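Local coordinates for putative branched-chain amino acid ABC transporter, periplasmic branched-chain amino acid-binding protein (Pseudomonas protegens Pf-5, PDB 4RU0), which probably binds a small solute, such as a branched-chain amino acid, in the periplasm and delivers it to an ABC transporter for import, at residues D59-I64 with V336-I341; K89-Y94 with A117-E122; P130-G135 with L331-V336; T343-G346 with P352-G355. All blocks are in the same frame, centred on the assembly; numbering follows the deposited sequence.

How the interactions relate
Interactions 3, 1 and 4 follow one another along helix 325-348, which meets strand 131-132 and the loop after it, then helix 47-67, then the loop leading to helix 355-363. Interactions 1 and 3 share Val336, have centres 10 Å apart, and touch where Tyr60 packs on Leu331, Ala334 and Ala335. Interaction 2 pairs helices 87-97 and 114-126, and reaches interaction 3 through Leu120 and Ala117, which rest on Leu131 and Thr133. Their centres lie 16 Å apart; interactions 2 and 4, centres 23 Å apart, do not touch. Helix 325-348 is thus packed against early elements of the chain and the loop that follows it, consistent with the repeatedly crossing chain of two-lobed periplasmic binding proteins.

Interaction 1: residues D59-I64 with V336-I341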
loop_
_atom_site.group_PDB
_atom_site.type_symbol
_atom_site.label_atom_id
_atom_site.label_comp_id
_atom_site.label_asym_id
_atom_site.label_seq_id
_atom_site.Cartn_x
_atom_site.Cartn_y
_atom_site.Cartn_z
ATOM N N ASP A 59 -9.749 -5.690 -14.236
ATOM C CA ASP A 59 -9.656 -5.067 -15.541
ATOM C C ASP A 59 -8.241 -5.128 -16.044
ATOM O O ASP A 59 -8.014 -5.374 -17.215
ATOM C CB ASP A 59 -10.201 -3.642 -15.543
ATOM C CG ASP A 59 -11.685 -3.596 -15.327
ATOM O OD1 ASP A 59 -12.231 -2.527 -15.001
ATOM O OD2 ASP A 59 -12.326 -4.643 -15.479
ATOM N N TYR A 60 -7.277 -4.905 -15.167
ATOM C CA TYR A 60 -5.889 -5.004 -15.588
ATOM C C TYR A 60 -5.520 -6.425 -16.015
ATOM O O TYR A 60 -4.728 -6.610 -16.934
ATOM C CB TYR A 60 -4.913 -4.439 -14.572
ATOM C CG TYR A 60 -3.511 -4.422 -15.096
ATOM C CD1 TYR A 60 -3.150 -3.584 -16.126
ATOM C CD2 TYR A 60 -2.557 -5.265 -14.589
ATOM C CE1 TYR A 60 -1.865 -3.572 -16.621
ATOM C CE2 TYR A 60 -1.274 -5.262 -15.084
ATOM C CZ TYR A 60 -0.937 -4.411 -16.100
ATOM O OH TYR A 60 0.335 -4.414 -16.592
ATOM N N LEU A 61 -6.063 -7.417 -15.315
ATOM C CA LEU A 61 -5.812 -8.812 -15.669
ATOM C C LEU A 61 -6.486 -9.140 -16.999
ATOM O O LEU A 61 -5.925 -9.847 -17.841
ATOM C CB LEU A 61 -6.312 -9.763 -14.574
ATOM C CG LEU A 61 -5.585 -9.764 -13.226
ATOM C CD1 LEU A 61 -6.268 -10.710 -12.249
ATOM C CD2 LEU A 61 -4.123 -10.136 -13.391
ATOM N N ASN A 62 -7.697 -8.619 -17.174
ATOM C CA ASN A 62 -8.434 -8.781 -18.417
ATOM C C ASN A 62 -7.648 -8.199 -19.585
ATOM O O ASN A 62 -7.486 -8.839 -20.627
ATOM C CB ASN A 62 -9.805 -8.107 -18.310
ATOM C CG ASN A 62 -10.925 -8.981 -18.836
ATOM O OD1 ASN A 62 -10.736 -9.755 -19.777
ATOM N ND2 ASN A 62 -12.097 -8.868 -18.224
ATOM N N TYR A 63 -7.151 -6.982 -19.380
ATOM C CA TYR A 63 -6.346 -6.267 -20.362
ATOM C C TYR A 63 -5.122 -7.067 -20.800
ATOM O O TYR A 63 -4.855 -7.196 -21.991
ATOM C CB TYR A 63 -5.913 -4.906 -19.794
ATOM C CG TYR A 63 -4.842 -4.208 -20.601
ATOM C CD1 TYR A 63 -5.172 -3.426 -21.700
ATOM C CD2 TYR A 63 -3.500 -4.329 -20.260
ATOM C CE1 TYR A 63 -4.193 -2.790 -22.443
ATOM C CE2 TYR A 63 -2.518 -3.698 -20.997
ATOM C CZ TYR A 63 -2.867 -2.930 -22.085
ATOM O OH TYR A 63 -1.886 -2.302 -22.816
ATOM N N ILE A 64 -4.383 -7.600 -19.832
ATOM C CA ILE A 64 -3.167 -8.361 -20.118
ATOM C C ILE A 64 -3.451 -9.571 -21.013
ATOM O O ILE A 64 -2.676 -9.879 -21.919
ATOM C CB ILE A 64 -2.487 -8.831 -18.813
ATOM C CG1 ILE A 64 -1.904 -7.633 -18.063
ATOM C CG2 ILE A 64 -1.391 -9.848 -19.097
ATOM C CD1 ILE A 64 -0.755 -6.962 -18.784
ATOM N N VAL A 336 2.080 -5.331 -10.025
ATOM C CA VAL A 336 3.242 -5.800 -9.281
ATOM C C VAL A 336 3.395 -7.309 -9.428
ATOM O O VAL A 336 4.480 -7.811 -9.714
ATOM C CB VAL A 336 3.139 -5.425 -7.793
ATOM C CG1 VAL A 336 4.173 -6.175 -6.967
ATOM C CG2 VAL A 336 3.309 -3.933 -7.624
ATOM N N ALA A 337 2.291 -8.021 -9.248
ATOM C CA ALA A 337 2.286 -9.463 -9.397
ATOM C C ALA A 337 2.614 -9.857 -10.835
ATOM O O ALA A 337 3.426 -10.754 -11.068
ATOM C CB ALA A 337 0.942 -10.027 -8.977
ATOM N N VAL A 338 1.989 -9.172 -11.790
ATOM C CA VAL A 338 2.209 -9.431 -13.214
ATOM C C VAL A 338 3.677 -9.263 -13.608
ATOM O O VAL A 338 4.235 -10.107 -14.309
ATOM C CB VAL A 338 1.333 -8.509 -14.091
ATOM C CG1 VAL A 338 1.799 -8.536 -15.536
ATOM C CG2 VAL A 338 -0.125 -8.918 -13.996
ATOM N N GLU A 339 4.305 -8.186 -13.147
ATOM C CA GLU A 339 5.719 -7.957 -13.431
ATOM C C GLU A 339 6.612 -8.979 -12.731
ATOM O O GLU A 339 7.652 -9.374 -13.261
ATOM C CB GLU A 339 6.128 -6.541 -13.023
ATOM C CG GLU A 339 5.532 -5.459 -13.905
ATOM C CD GLU A 339 5.905 -5.626 -15.371
ATOM O OE1 GLU A 339 4.980 -5.661 -16.212
ATOM O OE2 GLU A 339 7.114 -5.721 -15.682
ATOM N N ALA A 340 6.205 -9.396 -11.534
ATOM C CA ALA A 340 6.936 -10.416 -10.793
ATOM C C ALA A 340 6.931 -11.724 -11.570
ATOM O O ALA A 340 7.964 -12.378 -11.717
ATOM C CB ALA A 340 6.332 -10.613 -9.410
ATOM N N ILE A 341 5.754 -12.093 -12.061
ATOM C CA ILE A 341 5.595 -13.281 -12.883
ATOM C C ILE A 341 6.437 -13.166 -14.148
ATOM O O ILE A 341 7.211 -14.068 -14.475
ATOM C CB ILE A 341 4.120 -13.507 -13.258
ATOM C CG1 ILE A 341 3.313 -13.881 -12.014
ATOM C CG2 ILE A 341 4.001 -14.585 -14.328
ATOM C CD1 ILE A 341 1.821 -13.826 -12.216
#
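The segments 59-64 and 336-341, of helices 47-67 and 325-348, run roughly the same way, at 36°, with axes 11.6 Å apart at closest and their nearest CA atoms, those of Leu61 and Val338, separated by 8.4 Å. Side chains bridge this wide spacing, and Val338 supplies about half of the buried surface. Its two methyls divide the work. CG2 turns to Tyr60 and Leu61, lying 4.0 Å from CE2 of Tyr60, whose ring it approaches obliquely, and 4.2 Å from CD2 of Leu61. CG1 of Val338 is instead directed one turn further on and stands 4.4 Å from CD1 of Ile64. Tyr60 reaches over because its CG is anti to the backbone N (chi1 -174°), and one ring face is backed within its own helix by CG1 of Ile64, 3.8 Å above the plane and toward the rim. The contact is purely apolar and rather loose, with all four residues buried. Leu61 and Ile64 also rest on Leu76 of strand 76-82, while Leu61 reaches Phe36 of strand 34-40. Two helices packed side by side, with strands 34-40 and 76-82 against them, are consistent with the alpha/beta lobe of a periplasmic binding protein.

Interaction 2: residues K89-Y94 with A117-E122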
loop_
_atom_site.group_PDB
_atom_site.type_symbol
_atom_site.label_atom_id
_atom_site.label_comp_id
_atom_site.label_asym_id
_atom_site.label_seq_id
_atom_site.Cartn_x
_atom_site.Cartn_y
_atom_site.Cartn_z
ATOM N N LYS A 89 -12.228 -16.035 7.357
ATOM C CA LYS A 89 -12.556 -16.427 5.994
ATOM C C LYS A 89 -11.367 -16.201 5.066
ATOM O O LYS A 89 -11.158 -16.965 4.127
ATOM C CB LYS A 89 -13.788 -15.671 5.500
ATOM C CG LYS A 89 -15.006 -15.907 6.371
ATOM C CD LYS A 89 -16.289 -15.933 5.566
ATOM C CE LYS A 89 -17.468 -16.326 6.444
ATOM N NZ LYS A 89 -18.716 -16.542 5.660
ATOM N N GLY A 90 -10.585 -15.160 5.340
ATOM C CA GLY A 90 -9.346 -14.926 4.617
ATOM C C GLY A 90 -8.467 -16.169 4.611
ATOM O O GLY A 90 -7.954 -16.584 3.570
ATOM N N ILE A 91 -8.321 -16.775 5.785
ATOM C CA ILE A 91 -7.545 -17.992 5.952
ATOM C C ILE A 91 -8.133 -19.150 5.151
ATOM O O ILE A 91 -7.395 -19.902 4.507
ATOM C CB ILE A 91 -7.456 -18.378 7.438
ATOM C CG1 ILE A 91 -6.514 -17.418 8.166
ATOM C CG2 ILE A 91 -6.986 -19.809 7.603
ATOM C CD1 ILE A 91 -6.555 -17.543 9.687
ATOM N N GLU A 92 -9.456 -19.295 5.188
ATOM C CA GLU A 92 -10.119 -20.344 4.418
ATOM C C GLU A 92 -9.931 -20.154 2.915
ATOM O O GLU A 92 -9.821 -21.127 2.172
ATOM C CB GLU A 92 -11.610 -20.395 4.742
ATOM C CG GLU A 92 -11.915 -20.826 6.164
ATOM C CD GLU A 92 -13.396 -20.747 6.481
ATOM O OE1 GLU A 92 -14.185 -20.451 5.552
ATOM O OE2 GLU A 92 -13.765 -20.976 7.656
ATOM N N CYS A 93 -9.904 -18.902 2.473
ATOM C CA CYS A 93 -9.697 -18.603 1.061
ATOM C C CYS A 93 -8.300 -19.017 0.630
ATOM O O CYS A 93 -8.126 -19.642 -0.413
ATOM C CB CYS A 93 -9.929 -17.114 0.779
ATOM S SG CYS A 93 -11.679 -16.691 0.613
ATOM N N TYR A 94 -7.314 -18.681 1.453
ATOM C CA TYR A 94 -5.932 -19.046 1.189
ATOM C C TYR A 94 -5.782 -20.558 1.075
ATOM O O TYR A 94 -5.107 -21.050 0.174
ATOM C CB TYR A 94 -5.013 -18.505 2.283
ATOM C CG TYR A 94 -3.624 -19.107 2.271
ATOM C CD1 TYR A 94 -3.332 -20.249 3.013
ATOM C CD2 TYR A 94 -2.602 -18.532 1.521
ATOM C CE1 TYR A 94 -2.072 -20.803 3.001
ATOM C CE2 TYR A 94 -1.333 -19.078 1.511
ATOM C CZ TYR A 94 -1.076 -20.213 2.255
ATOM O OH TYR A 94 0.179 -20.762 2.254
ATOM N N ALA A 117 -3.575 -11.332 6.500
ATOM C CA ALA A 117 -2.173 -11.367 6.106
ATOM C C ALA A 117 -1.273 -11.695 7.289
ATOM O O ALA A 117 -0.339 -12.484 7.164
ATOM C CB ALA A 117 -1.762 -10.051 5.488
ATOM N N TYR A 118 -1.554 -11.078 8.430
ATOM C CA TYR A 118 -0.788 -11.323 9.638
ATOM C C TYR A 118 -0.861 -12.799 10.040
ATOM O O TYR A 118 0.152 -13.421 10.345
ATOM C CB TYR A 118 -1.296 -10.439 10.775
ATOM C CG TYR A 118 -0.358 -10.359 11.955
ATOM C CD1 TYR A 118 0.722 -9.481 11.947
ATOM C CD2 TYR A 118 -0.554 -11.148 13.080
ATOM C CE1 TYR A 118 1.584 -9.397 13.023
ATOM C CE2 TYR A 118 0.310 -11.068 14.172
ATOM C CZ TYR A 118 1.377 -10.194 14.135
ATOM O OH TYR A 118 2.239 -10.107 15.208
ATOM N N ALA A 119 -2.067 -13.355 10.014
ATOM C CA ALA A 119 -2.294 -14.728 10.445
ATOM C C ALA A 119 -1.682 -15.751 9.494
ATOM O O ALA A 119 -1.318 -16.854 9.905
ATOM C CB ALA A 119 -3.788 -14.989 10.596
ATOM N N LEU A 120 -1.561 -15.381 8.224
ATOM C CA LEU A 120 -1.123 -16.319 7.189
ATOM C C LEU A 120 0.391 -16.420 7.039
ATOM O O LEU A 120 0.890 -17.322 6.377
ATOM C CB LEU A 120 -1.721 -15.921 5.838
ATOM C CG LEU A 120 -3.190 -16.217 5.572
ATOM C CD1 LEU A 120 -3.573 -15.622 4.223
ATOM C CD2 LEU A 120 -3.439 -17.715 5.589
ATOM N N SER A 121 1.107 -15.479 7.638
ATOM C CA SER A 121 2.541 -15.329 7.421
ATOM C C SER A 121 3.351 -16.608 7.639
ATOM O O SER A 121 4.181 -16.974 6.806
ATOM C CB SER A 121 3.087 -14.226 8.329
ATOM O OG SER A 121 4.491 -14.092 8.183
ATOM N N GLU A 122 3.109 -17.290 8.751
ATOM C CA GLU A 122 3.925 -18.439 9.102
ATOM C C GLU A 122 3.622 -19.634 8.208
ATOM O O GLU A 122 4.537 -20.340 7.777
ATOM C CB GLU A 122 3.738 -18.797 10.579
ATOM C CG GLU A 122 4.134 -17.655 11.510
ATOM C CD GLU A 122 3.993 -17.997 12.986
ATOM O OE1 GLU A 122 2.856 -17.957 13.509
ATOM O OE2 GLU A 122 5.024 -18.281 13.635
#
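With chi1 at 166°, the ring of Tyr94 is carried out from its helix on the side away from its amide nitrogen, while Leu120, at chi1 -76°, turns its branch away from its own C=O and sends both methyls across to meet it. CD2 of Leu120 lies 3.6 Å from CG of Tyr94 and equally near CD1 of that ring, coming in obliquely. The other methyl, CD1 of Leu120, sits 3.8 Å from CB of Tyr94, so the fork of the leucine embraces the root of the tyrosine rather than its hydroxyl end. Ile91 closes the contact along the same helix: its CG1 packs 4.0 Å from CD2 of Leu120, the two side chains lying alongside each other and pointing opposite ways, and its CD1 reaches 3.9 Å to CB of Ala119 at the more open side. The helices cross at -42° with axes 9.6 Å apart, joining two successive helices of an alpha/beta lobe; the disulfide from Cys93 to Cys81 also fastens helix 87-97 to strand 76-82. Cut back to an alanine here, Tyr94 would probably leave a gap beside the Leu120 methyls and Asp127 without its hydroxyl partner. At its far end the Tyr94 hydroxyl is hydrogen-bonded to Asp127, and the ring meets Tyr109 edge-to-face.

Interaction 3: residues P130-G135 with L331-V336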
loop_
_atom_site.group_PDB
_atom_site.type_symbol
_atom_site.label_atom_id
_atom_site.label_comp_id
_atom_site.label_asym_id
_atom_site.label_seq_id
_atom_site.Cartn_x
_atom_site.Cartn_y
_atom_site.Cartn_z
ATOM N N PRO A 130 4.505 -16.808 -1.690
ATOM C CA PRO A 130 4.786 -15.407 -1.371
ATOM C C PRO A 130 3.515 -14.642 -1.033
ATOM O O PRO A 130 2.565 -14.656 -1.813
ATOM C CB PRO A 130 5.416 -14.862 -2.660
ATOM C CG PRO A 130 5.719 -16.058 -3.506
ATOM C CD PRO A 130 4.744 -17.111 -3.107
ATOM N N LEU A 131 3.494 -14.002 0.130
ATOM C CA LEU A 131 2.400 -13.113 0.479
ATOM C C LEU A 131 2.774 -11.705 0.076
ATOM O O LEU A 131 3.820 -11.200 0.475
ATOM C CB LEU A 131 2.089 -13.163 1.976
ATOM C CG LEU A 131 1.500 -14.454 2.544
ATOM C CD1 LEU A 131 1.087 -14.247 4.004
ATOM C CD2 LEU A 131 0.336 -14.981 1.712
ATOM N N ILE A 132 1.926 -11.077 -0.725
ATOM C CA ILE A 132 2.107 -9.676 -1.063
ATOM C C ILE A 132 1.110 -8.828 -0.286
ATOM O O ILE A 132 -0.101 -9.026 -0.390
ATOM C CB ILE A 132 1.931 -9.421 -2.569
ATOM C CG1 ILE A 132 3.015 -10.149 -3.368
ATOM C CG2 ILE A 132 1.970 -7.940 -2.863
ATOM C CD1 ILE A 132 2.794 -10.100 -4.873
ATOM N N THR A 133 1.632 -7.889 0.487
ATOM C CA THR A 133 0.824 -6.846 1.115
ATOM C C THR A 133 1.329 -5.479 0.688
ATOM O O THR A 133 2.320 -4.995 1.177
ATOM C CB THR A 133 0.828 -6.948 2.655
ATOM O OG1 THR A 133 2.154 -6.819 3.157
ATOM C CG2 THR A 133 0.285 -8.250 3.102
ATOM N N LEU A 134 0.592 -4.823 -0.186
ATOM C CA LEU A 134 1.043 -3.556 -0.723
ATOM C C LEU A 134 0.669 -2.442 0.232
ATOM O O LEU A 134 -0.481 -2.252 0.545
ATOM C CB LEU A 134 0.410 -3.340 -2.091
ATOM C CG LEU A 134 0.852 -2.231 -3.030
ATOM C CD1 LEU A 134 2.284 -2.406 -3.465
ATOM C CD2 LEU A 134 -0.046 -2.217 -4.252
ATOM N N GLY A 135 1.665 -1.719 0.704
ATOM C CA GLY A 135 1.471 -0.642 1.654
ATOM C C GLY A 135 0.931 -1.011 3.022
ATOM O O GLY A 135 0.302 -0.213 3.672
ATOM N N LEU A 331 -5.130 -1.510 -9.667
ATOM C CA LEU A 331 -4.264 -1.510 -10.841
ATOM C C LEU A 331 -2.804 -1.753 -10.471
ATOM O O LEU A 331 -2.105 -2.513 -11.133
ATOM C CB LEU A 331 -4.395 -0.185 -11.597
ATOM C CG LEU A 331 -5.759 0.115 -12.217
ATOM C CD1 LEU A 331 -5.767 1.495 -12.848
ATOM C CD2 LEU A 331 -6.121 -0.945 -13.252
ATOM N N VAL A 332 -2.353 -1.105 -9.405
ATOM C CA VAL A 332 -0.959 -1.202 -8.998
ATOM C C VAL A 332 -0.695 -2.544 -8.309
ATOM O O VAL A 332 0.359 -3.157 -8.494
ATOM C CB VAL A 332 -0.568 -0.022 -8.079
ATOM C CG1 VAL A 332 0.739 -0.296 -7.351
ATOM C CG2 VAL A 332 -0.464 1.252 -8.902
ATOM N N ASN A 333 -1.672 -3.004 -7.534
ATOM C CA ASN A 333 -1.601 -4.310 -6.888
ATOM C C ASN A 333 -1.443 -5.430 -7.915
ATOM O O ASN A 333 -0.627 -6.335 -7.744
ATOM C CB ASN A 333 -2.852 -4.552 -6.040
ATOM C CG ASN A 333 -2.589 -5.446 -4.849
ATOM O OD1 ASN A 333 -1.490 -5.450 -4.292
ATOM N ND2 ASN A 333 -3.599 -6.216 -4.452
ATOM N N ALA A 334 -2.221 -5.351 -8.991
ATOM C CA ALA A 334 -2.214 -6.373 -10.029
ATOM C C ALA A 334 -0.946 -6.316 -10.876
ATOM O O ALA A 334 -0.426 -7.347 -11.295
ATOM C CB ALA A 334 -3.442 -6.232 -10.912
ATOM N N ALA A 335 -0.453 -5.108 -11.125
ATOM C CA ALA A 335 0.710 -4.925 -11.983
ATOM C C ALA A 335 1.979 -5.482 -11.342
ATOM O O ALA A 335 2.846 -6.034 -12.029
ATOM C CB ALA A 335 0.891 -3.457 -12.314
ATOM N N VAL A 336 2.080 -5.331 -10.025
ATOM C CA VAL A 336 3.242 -5.800 -9.281
ATOM C C VAL A 336 3.395 -7.309 -9.428
ATOM O O VAL A 336 4.480 -7.811 -9.714
ATOM C CB VAL A 336 3.139 -5.425 -7.793
ATOM C CG1 VAL A 336 4.173 -6.175 -6.967
ATOM C CG2 VAL A 336 3.309 -3.933 -7.624
HETATM O O HOH W 1 -2.148 -5.679 -1.566
#
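Leu134 overlaps Asn333 lengthwise, each side chain reaching back past the other toward the opposite backbone. A chi1 of -169° stretches the leucine away from its own amide nitrogen and carries CD2 over the surface of helix 331-336. There CD2 of Leu134 is 3.7 Å from CA of Asn333, and it is the same distance from CG1 of Val332, so one methyl packs against two consecutive residues of the helix. The carboxamide oxygen of Asn333 lies against this leucine too: OD1 is 3.5 Å from CD2 of Leu134 and 3.6 Å from its CB, van der Waals contacts with the leucine's carbons. A water supplies the polar link. It accepts a hydrogen bond from Leu134 N at 3.2 Å and donates one to Asn333 OD1 at 2.8 Å, tying the backbone and the amide together across the contact. At the edge of the patch, CG2 of Ile132 comes no nearer than 4.5 Å to Asn333 OD1. The other end of the amide, Asn333 ND2, has a weak hydrogen bond to Asn112. Just past Leu134, the carbonyl of Gly135 is hydrogen-bonded to the indole nitrogen of Trp269, which lines the pocket of the bound polyether. A strand end and its following loop, packed on a helix beside the ligand, fit the interlobe cleft of a periplasmic binding protein.

Interaction 4: residues T343-G346 with P352-G355; sequences TAQG and PLNG
Leu353, Gln345 and Ala344 bury nearly all the surface in this contact, and a single methyl of the leucine does the touching. CD1 of Leu353 rests 3.6 Å from CB of Ala344, then lies 4.0 Å from both the backbone N and CG of Gln345, covering the step between two neighbouring helical residues. It gets there because CG of Leu353 stands across the CA-CB bond from the carbonyl carbon (chi1 -68°), with the branch pointing back at the helix. Gln345 crosses the leucine at about a right angle and offers only its aliphatic part; extended beyond CG (chi2 -176°), it carries its amide off to a weak hydrogen bond with the carbonyl oxygen of Ile71. The small alanine lets the leucine methyl settle close to the helix, and Ile341 and Phe348 of the same helix also touch Leu353. Polar bonds hold the loop on its other sides: the backbone N of Leu353 is hydrogen-bonded to the side-chain oxygen of Gln34, and that of Asn354 to the carboxylate of Glu357. Asn354 itself occupies the N-cap position of helix 355-363. The whole is a short loop joining two consecutive helices, its buried leucine folded back against the last turns of helix 325-348.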
loop_
_atom_site.group_PDB
_atom_site.type_symbol
_atom_site.label_atom_id
_atom_site.label_comp_id
_atom_site.label_asym_id
_atom_site.label_seq_id
_atom_site.Cartn_x
_atom_site.Cartn_y
_atom_site.Cartn_z
ATOM N N THR A 343 8.999 -11.292 -14.685
ATOM C CA THR A 343 10.413 -11.317 -14.329
ATOM C C THR A 343 10.929 -12.746 -14.179
ATOM O O THR A 343 12.037 -13.064 -14.610
ATOM C CB THR A 343 10.674 -10.546 -13.014
ATOM O OG1 THR A 343 10.092 -9.241 -13.097
ATOM C CG2 THR A 343 12.166 -10.419 -12.741
ATOM N N ALA A 344 10.115 -13.602 -13.568
ATOM C CA ALA A 344 10.532 -14.968 -13.280
ATOM C C ALA A 344 10.540 -15.826 -14.544
ATOM O O ALA A 344 11.398 -16.690 -14.701
ATOM C CB ALA A 344 9.630 -15.590 -12.216
ATOM N N GLN A 345 9.592 -15.573 -15.442
ATOM C CA GLN A 345 9.559 -16.237 -16.744
ATOM C C GLN A 345 10.868 -16.047 -17.506
ATOM O O GLN A 345 11.217 -16.855 -18.362
ATOM C CB GLN A 345 8.397 -15.720 -17.594
ATOM C CG GLN A 345 7.033 -16.230 -17.178
ATOM C CD GLN A 345 5.943 -15.761 -18.116
ATOM O OE1 GLN A 345 6.226 -15.189 -19.165
ATOM N NE2 GLN A 345 4.691 -15.999 -17.747
ATOM N N GLY A 346 11.590 -14.977 -17.185
ATOM C CA GLY A 346 12.887 -14.720 -17.779
ATOM C C GLY A 346 13.916 -15.766 -17.390
ATOM O O GLY A 346 14.976 -15.866 -18.007
ATOM N N PRO A 352 3.239 -21.346 -16.651
ATOM C CA PRO A 352 2.776 -21.198 -15.269
ATOM C C PRO A 352 3.903 -21.404 -14.257
ATOM O O PRO A 352 4.759 -22.275 -14.450
ATOM C CB PRO A 352 1.713 -22.284 -15.150
ATOM C CG PRO A 352 1.117 -22.330 -16.519
ATOM C CD PRO A 352 2.269 -22.097 -17.471
ATOM N N LEU A 353 3.897 -20.600 -13.196
ATOM C CA LEU A 353 5.022 -20.550 -12.272
ATOM C C LEU A 353 4.700 -21.033 -10.865
ATOM O O LEU A 353 3.542 -21.056 -10.443
ATOM C CB LEU A 353 5.562 -19.125 -12.190
ATOM C CG LEU A 353 6.251 -18.588 -13.440
ATOM C CD1 LEU A 353 6.576 -17.111 -13.265
ATOM C CD2 LEU A 353 7.508 -19.391 -13.723
ATOM N N ASN A 354 5.758 -21.404 -10.151
ATOM C CA ASN A 354 5.691 -21.808 -8.755
ATOM C C ASN A 354 5.705 -20.621 -7.808
ATOM O O ASN A 354 6.162 -19.541 -8.172
ATOM C CB ASN A 354 6.866 -22.719 -8.412
ATOM C CG ASN A 354 6.455 -24.146 -8.252
ATOM O OD1 ASN A 354 5.279 -24.475 -8.373
ATOM N ND2 ASN A 354 7.421 -25.018 -7.986
ATOM N N GLY A 355 5.228 -20.837 -6.584
ATOM C CA GLY A 355 5.355 -19.836 -5.543
ATOM C C GLY A 355 6.820 -19.626 -5.221
ATOM O O GLY A 355 7.259 -18.513 -4.918
#